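Local coordinates for mRNA interferase toxin RelE (Escherichia coli, PDB 4FXI), which cleaves mRNA in the ribosomal A site with high codon specificity and so inhibits translation during amino acid starvation, as the toxin of a type II toxin-antitoxin pair, at residues V75-K80 / S84-E89; E14-K17 / V22-Q25. The protein carries 1 engineered substitution. All blocks are in the same frame, centred on the assembly; numbering follows the deposited sequence.

Contact 1 (75-80 with 84-89) and contact 2 (14-17 with 22-25) have centres 13 Å apart and are joined through strand 72-78. Glu-14 OE1 lies 3.0 Å from Val-78 N, a probable hydrogen bond, while Glu-14 OE2 forms a salt bridge with Arg-93, which also pairs with Glu-89 of contact 1. The inferred catalytic site lies close to contact 1: the side chain of Val-86 is about 4 Å from that of Arg-61, an inferred transition-state stabiliser, and Tyr-87 shares a sulfate ion with Arg-61 and Lys-54. Contact 2 is more remote, with the side chains of Trp-15 and Arg-61 about 10 Å apart.

Contact 1: V75-K80 / S84-E89. With SO4 (sulfate ion), chain D.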
loop_
_atom_site.group_PDB
_atom_site.type_symbol
_atom_site.label_atom_id
_atom_site.label_comp_id
_atom_site.label_asym_id
_atom_site.label_seq_id
_atom_site.Cartn_x
_atom_site.Cartn_y
_atom_site.Cartn_z
ATOM N N VAL A 75 2.527 -5.039 -2.030
ATOM C CA VAL A 75 2.079 -4.297 -0.856
ATOM C C VAL A 75 3.104 -4.461 0.260
ATOM O O VAL A 75 3.340 -5.569 0.711
ATOM C CB VAL A 75 0.720 -4.805 -0.365
ATOM C CG1 VAL A 75 0.294 -4.043 0.909
ATOM C CG2 VAL A 75 -0.328 -4.635 -1.470
ATOM N N ILE A 76 3.719 -3.365 0.700
ATOM C CA ILE A 76 4.779 -3.466 1.715
ATOM C C ILE A 76 4.372 -3.049 3.126
ATOM O O ILE A 76 4.992 -3.471 4.107
ATOM C CB ILE A 76 5.986 -2.629 1.329
ATOM C CG1 ILE A 76 5.564 -1.190 1.152
ATOM C CG2 ILE A 76 6.573 -3.115 0.035
ATOM C CD1 ILE A 76 6.611 -0.381 0.502
ATOM N N SER A 77 3.343 -2.220 3.240
ATOM C CA SER A 77 2.980 -1.670 4.532
ATOM C C SER A 77 1.520 -1.225 4.564
ATOM O O SER A 77 1.052 -0.523 3.661
ATOM C CB SER A 77 3.891 -0.482 4.867
ATOM O OG SER A 77 3.642 -0.007 6.180
ATOM N N VAL A 78 0.791 -1.651 5.593
ATOM C CA VAL A 78 -0.538 -1.096 5.842
ATOM C C VAL A 78 -0.713 -0.771 7.325
ATOM O O VAL A 78 -0.519 -1.627 8.196
ATOM C CB VAL A 78 -1.701 -1.954 5.238
ATOM C CG1 VAL A 78 -1.176 -3.194 4.562
ATOM C CG2 VAL A 78 -2.766 -2.281 6.277
ATOM N N GLY A 79 -1.028 0.491 7.601
ATOM C CA GLY A 79 -1.098 0.990 8.962
ATOM C C GLY A 79 -1.404 2.476 9.034
ATOM O O GLY A 79 -1.920 3.050 8.082
ATOM N N LYS A 80 -1.054 3.099 10.161
ATOM C CA LYS A 80 -1.445 4.481 10.471
ATOM C C LYS A 80 -0.499 5.565 9.944
ATOM O O LYS A 80 0.725 5.448 10.050
ATOM C CB LYS A 80 -1.575 4.660 11.989
ATOM C CG LYS A 80 -2.532 3.691 12.659
ATOM C CD LYS A 80 -3.960 3.910 12.196
ATOM C CE LYS A 80 -4.457 5.296 12.570
ATOM N NZ LYS A 80 -5.911 5.459 12.283
ATOM N N SER A 84 3.823 9.157 11.037
ATOM C CA SER A 84 4.438 8.522 9.866
ATOM C C SER A 84 4.825 7.061 10.101
ATOM O O SER A 84 5.790 6.567 9.515
ATOM C CB SER A 84 5.660 9.315 9.391
ATOM O OG SER A 84 5.281 10.407 8.570
ATOM N N GLU A 85 4.075 6.378 10.964
ATOM C CA GLU A 85 4.350 4.983 11.285
ATOM C C GLU A 85 4.356 4.128 10.023
ATOM O O GLU A 85 5.291 3.366 9.784
ATOM C CB GLU A 85 3.302 4.430 12.256
ATOM C CG GLU A 85 3.256 5.107 13.614
ATOM C CD GLU A 85 2.037 4.688 14.425
ATOM O OE1 GLU A 85 1.243 5.571 14.811
ATOM O OE2 GLU A 85 1.874 3.473 14.673
ATOM N N VAL A 86 3.302 4.257 9.223
ATOM C CA VAL A 86 3.110 3.369 8.073
ATOM C C VAL A 86 4.241 3.566 7.059
ATOM O O VAL A 86 4.682 2.618 6.407
ATOM C CB VAL A 86 1.720 3.566 7.418
ATOM C CG1 VAL A 86 1.550 4.987 6.892
ATOM C CG2 VAL A 86 1.478 2.534 6.305
ATOM N N TYR A 87 4.735 4.796 6.980
ATOM C CA TYR A 87 5.766 5.162 6.012
ATOM C C TYR A 87 7.175 4.751 6.440
ATOM O O TYR A 87 7.965 4.283 5.622
ATOM C CB TYR A 87 5.699 6.664 5.719
ATOM C CG TYR A 87 4.369 7.074 5.123
ATOM C CD1 TYR A 87 3.959 6.570 3.892
ATOM C CD2 TYR A 87 3.510 7.936 5.798
ATOM C CE1 TYR A 87 2.746 6.926 3.342
ATOM C CE2 TYR A 87 2.290 8.297 5.252
ATOM C CZ TYR A 87 1.918 7.790 4.021
ATOM O OH TYR A 87 0.709 8.139 3.468
ATOM N N SER A 88 7.492 4.915 7.721
ATOM C CA SER A 88 8.796 4.485 8.213
ATOM C C SER A 88 8.922 2.959 8.156
ATOM O O SER A 88 9.988 2.428 7.846
ATOM C CB SER A 88 9.054 5.012 9.624
ATOM O OG SER A 88 9.267 6.416 9.601
ATOM N N GLU A 89 7.826 2.254 8.429
ATOM C CA GLU A 89 7.825 0.800 8.311
ATOM C C GLU A 89 8.051 0.357 6.867
ATOM O O GLU A 89 8.777 -0.602 6.605
ATOM C CB GLU A 89 6.517 0.201 8.834
ATOM C CG GLU A 89 6.598 -0.282 10.269
ATOM C CD GLU A 89 7.736 -1.262 10.495
ATOM O OE1 GLU A 89 8.489 -1.079 11.474
ATOM O OE2 GLU A 89 7.877 -2.217 9.702
HETATM S S SO4 D . -0.644 11.331 4.656
HETATM O O1 SO4 D . -0.783 12.156 3.458
HETATM O O2 SO4 D . 0.699 11.499 5.206
HETATM O O3 SO4 D . -1.640 11.728 5.648
HETATM O O4 SO4 D . -0.847 9.928 4.310
#
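With chi1 at -174°, Ser-77 carries OG anti to its own backbone N, and Val-86 likewise sends CG2 anti to N; Ser-77 OG and Val-86 CG2 meet at 3.3 Å. The same hydroxyl donates to Val-86 O at 2.8 Å, lying in the carbonyl plane on a lone pair with a C=O...O angle of 129°. A second polar tie runs the other way. Val-86 N donates to Lys-80 O at 3.0 Å, so both backbone polar groups of this one residue are bonded to the 75-80 segment. Between these bonds, Val-86 CG2 reaches Gly-79 N at 3.5 Å, and CG1 packs on Lys-80 O. CG1 also covers one face of the Tyr-87 ring, over its centre. The phenol OH of Tyr-87 donates to O4 of a sulfate probably taken from the crystallisation liquor, O4 lying at the ring edge, in its plane; Arg-61 and Lys-54, both inferred transition-state stabilisers, bind the same anion, consistent with a site for RNA phosphate. Strand 72-78 has a classic beta bulge here, Ile-76 and Ser-77 both facing Val-63 of strand 60-67. The axes of 75-78 and 85-89 run roughly antiparallel (148°), and Ala-90 of helix 85-94 also touches Ile-76 and Ser-77.

Contact 2: E14-K17 / V22-Q25; sequences EWRK and VREQ
Trp-15 is the first residue of 14-17 to touch Arg-23, which it meets with both its indole and its carbonyl. Its CG stands anti to the backbone N, which brings one face of the ring against the aliphatic part of the arginine. Arg-23 CG sits 3.9 Å from the centroid of the six-membered ring, a CH-pi contact displaced toward the rim, and Arg-23 CD follows at 3.7 Å from Trp-15 NE1. The arginine chain then bends at chi3 (-54°), which presents NE to Trp-15 O at 2.9 Å with a nearly straight N-H...O angle of 168°. The guanidinium and indole planes are 66° apart, so the two groups do not stack. The oxygen is almost in the guanidinium plane, and NH2 adds a weak, longer bond to it. At the next residue, Arg-16 O comes within 2.8 Å of Arg-23 NH2, which thus reaches the last carbonyls of helix 9-17. The indole edge at Trp-15 CD1 points at a face of the Arg-16 guanidinium, 3.5 Å above the plane of that group. Arg-16 NH2 and Arg-23 NE, of like charge, stay 4.8 Å apart. Helices 9-17 and 20-35 are thus joined as a helical hairpin, and Trp-15 packs against Leu-62 of strand 60-67, which sets the hairpin on the sheet. Chemically, one arginine combines a nonpolar stem on an indole face with a cationic head at the carbonyl end of helix 9-17, where the helix dipole would probably favour positive charge.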
loop_
_atom_site.group_PDB
_atom_site.type_symbol
_atom_site.label_atom_id
_atom_site.label_comp_id
_atom_site.label_asym_id
_atom_site.label_seq_id
_atom_site.Cartn_x
_atom_site.Cartn_y
_atom_site.Cartn_z
ATOM N N GLU A 14 -0.911 -7.429 8.678
ATOM C CA GLU A 14 -1.551 -6.139 8.927
ATOM C C GLU A 14 -2.916 -6.063 8.249
ATOM O O GLU A 14 -3.904 -5.626 8.846
ATOM C CB GLU A 14 -0.654 -4.999 8.437
ATOM C CG GLU A 14 0.598 -4.809 9.306
ATOM C CD GLU A 14 1.628 -3.898 8.674
ATOM O OE1 GLU A 14 1.718 -3.867 7.428
ATOM O OE2 GLU A 14 2.355 -3.213 9.428
ATOM N N TRP A 15 -2.957 -6.499 6.994
ATOM C CA TRP A 15 -4.190 -6.516 6.219
ATOM C C TRP A 15 -5.299 -7.313 6.913
ATOM O O TRP A 15 -6.437 -6.851 7.008
ATOM C CB TRP A 15 -3.915 -7.108 4.841
ATOM C CG TRP A 15 -5.084 -7.102 3.904
ATOM C CD1 TRP A 15 -5.872 -8.172 3.569
ATOM C CD2 TRP A 15 -5.580 -5.986 3.153
ATOM N NE1 TRP A 15 -6.825 -7.783 2.657
ATOM C CE2 TRP A 15 -6.670 -6.448 2.393
ATOM C CE3 TRP A 15 -5.213 -4.636 3.062
ATOM C CZ2 TRP A 15 -7.394 -5.608 1.543
ATOM C CZ3 TRP A 15 -5.927 -3.812 2.219
ATOM C CH2 TRP A 15 -7.004 -4.299 1.469
ATOM N N ARG A 16 -4.974 -8.501 7.408
ATOM C CA ARG A 16 -6.004 -9.342 8.014
ATOM C C ARG A 16 -6.421 -8.848 9.408
ATOM O O ARG A 16 -7.536 -9.120 9.858
ATOM C CB ARG A 16 -5.576 -10.817 8.033
ATOM C CG ARG A 16 -4.885 -11.279 6.747
ATOM C CD ARG A 16 -5.732 -12.207 5.864
ATOM N NE ARG A 16 -6.858 -11.525 5.241
ATOM C CZ ARG A 16 -7.186 -11.604 3.949
ATOM N NH1 ARG A 16 -6.486 -12.343 3.105
ATOM N NH2 ARG A 16 -8.233 -10.935 3.501
ATOM N N LYS A 17 -5.540 -8.113 10.084
ATOM C CA LYS A 17 -5.868 -7.550 11.398
ATOM C C LYS A 17 -6.744 -6.298 11.301
ATOM O O LYS A 17 -7.418 -5.924 12.256
ATOM C CB LYS A 17 -4.600 -7.235 12.199
ATOM C CG LYS A 17 -3.934 -8.455 12.805
ATOM C CD LYS A 17 -3.012 -8.062 13.949
ATOM C CE LYS A 17 -2.438 -9.290 14.643
ATOM N NZ LYS A 17 -1.678 -8.935 15.878
ATOM N N VAL A 22 -12.647 -0.591 7.299
ATOM C CA VAL A 22 -11.430 0.007 6.754
ATOM C C VAL A 22 -10.786 -0.872 5.674
ATOM O O VAL A 22 -10.320 -0.373 4.646
ATOM C CB VAL A 22 -10.402 0.340 7.866
ATOM C CG1 VAL A 22 -9.043 0.690 7.269
ATOM C CG2 VAL A 22 -10.905 1.492 8.718
ATOM N N ARG A 23 -10.766 -2.178 5.898
ATOM C CA ARG A 23 -10.217 -3.087 4.895
ATOM C C ARG A 23 -11.003 -3.015 3.585
ATOM O O ARG A 23 -10.410 -2.987 2.509
ATOM C CB ARG A 23 -10.199 -4.529 5.400
ATOM C CG ARG A 23 -9.568 -5.506 4.419
ATOM C CD ARG A 23 -9.707 -6.953 4.892
ATOM N NE ARG A 23 -9.197 -7.136 6.243
ATOM C CZ ARG A 23 -9.954 -7.388 7.306
ATOM N NH1 ARG A 23 -11.273 -7.500 7.186
ATOM N NH2 ARG A 23 -9.386 -7.535 8.493
ATOM N N GLU A 24 -12.330 -2.981 3.678
ATOM C CA GLU A 24 -13.167 -2.931 2.479
ATOM C C GLU A 24 -12.940 -1.644 1.695
ATOM O O GLU A 24 -13.008 -1.641 0.463
ATOM C CB GLU A 24 -14.655 -3.083 2.819
ATOM C CG GLU A 24 -15.057 -4.479 3.313
ATOM C CD GLU A 24 -14.716 -5.591 2.325
ATOM O OE1 GLU A 24 -14.154 -6.619 2.759
ATOM O OE2 GLU A 24 -15.008 -5.445 1.118
ATOM N N GLN A 25 -12.697 -0.551 2.416
ATOM C CA GLN A 25 -12.427 0.745 1.795
ATOM C C GLN A 25 -11.122 0.695 1.020
ATOM O O GLN A 25 -11.049 1.135 -0.129
ATOM C CB GLN A 25 -12.326 1.842 2.857
ATOM C CG GLN A 25 -13.637 2.202 3.521
ATOM C CD GLN A 25 -13.479 3.332 4.518
ATOM O OE1 GLN A 25 -13.393 4.502 4.141
ATOM N NE2 GLN A 25 -13.424 2.986 5.796
#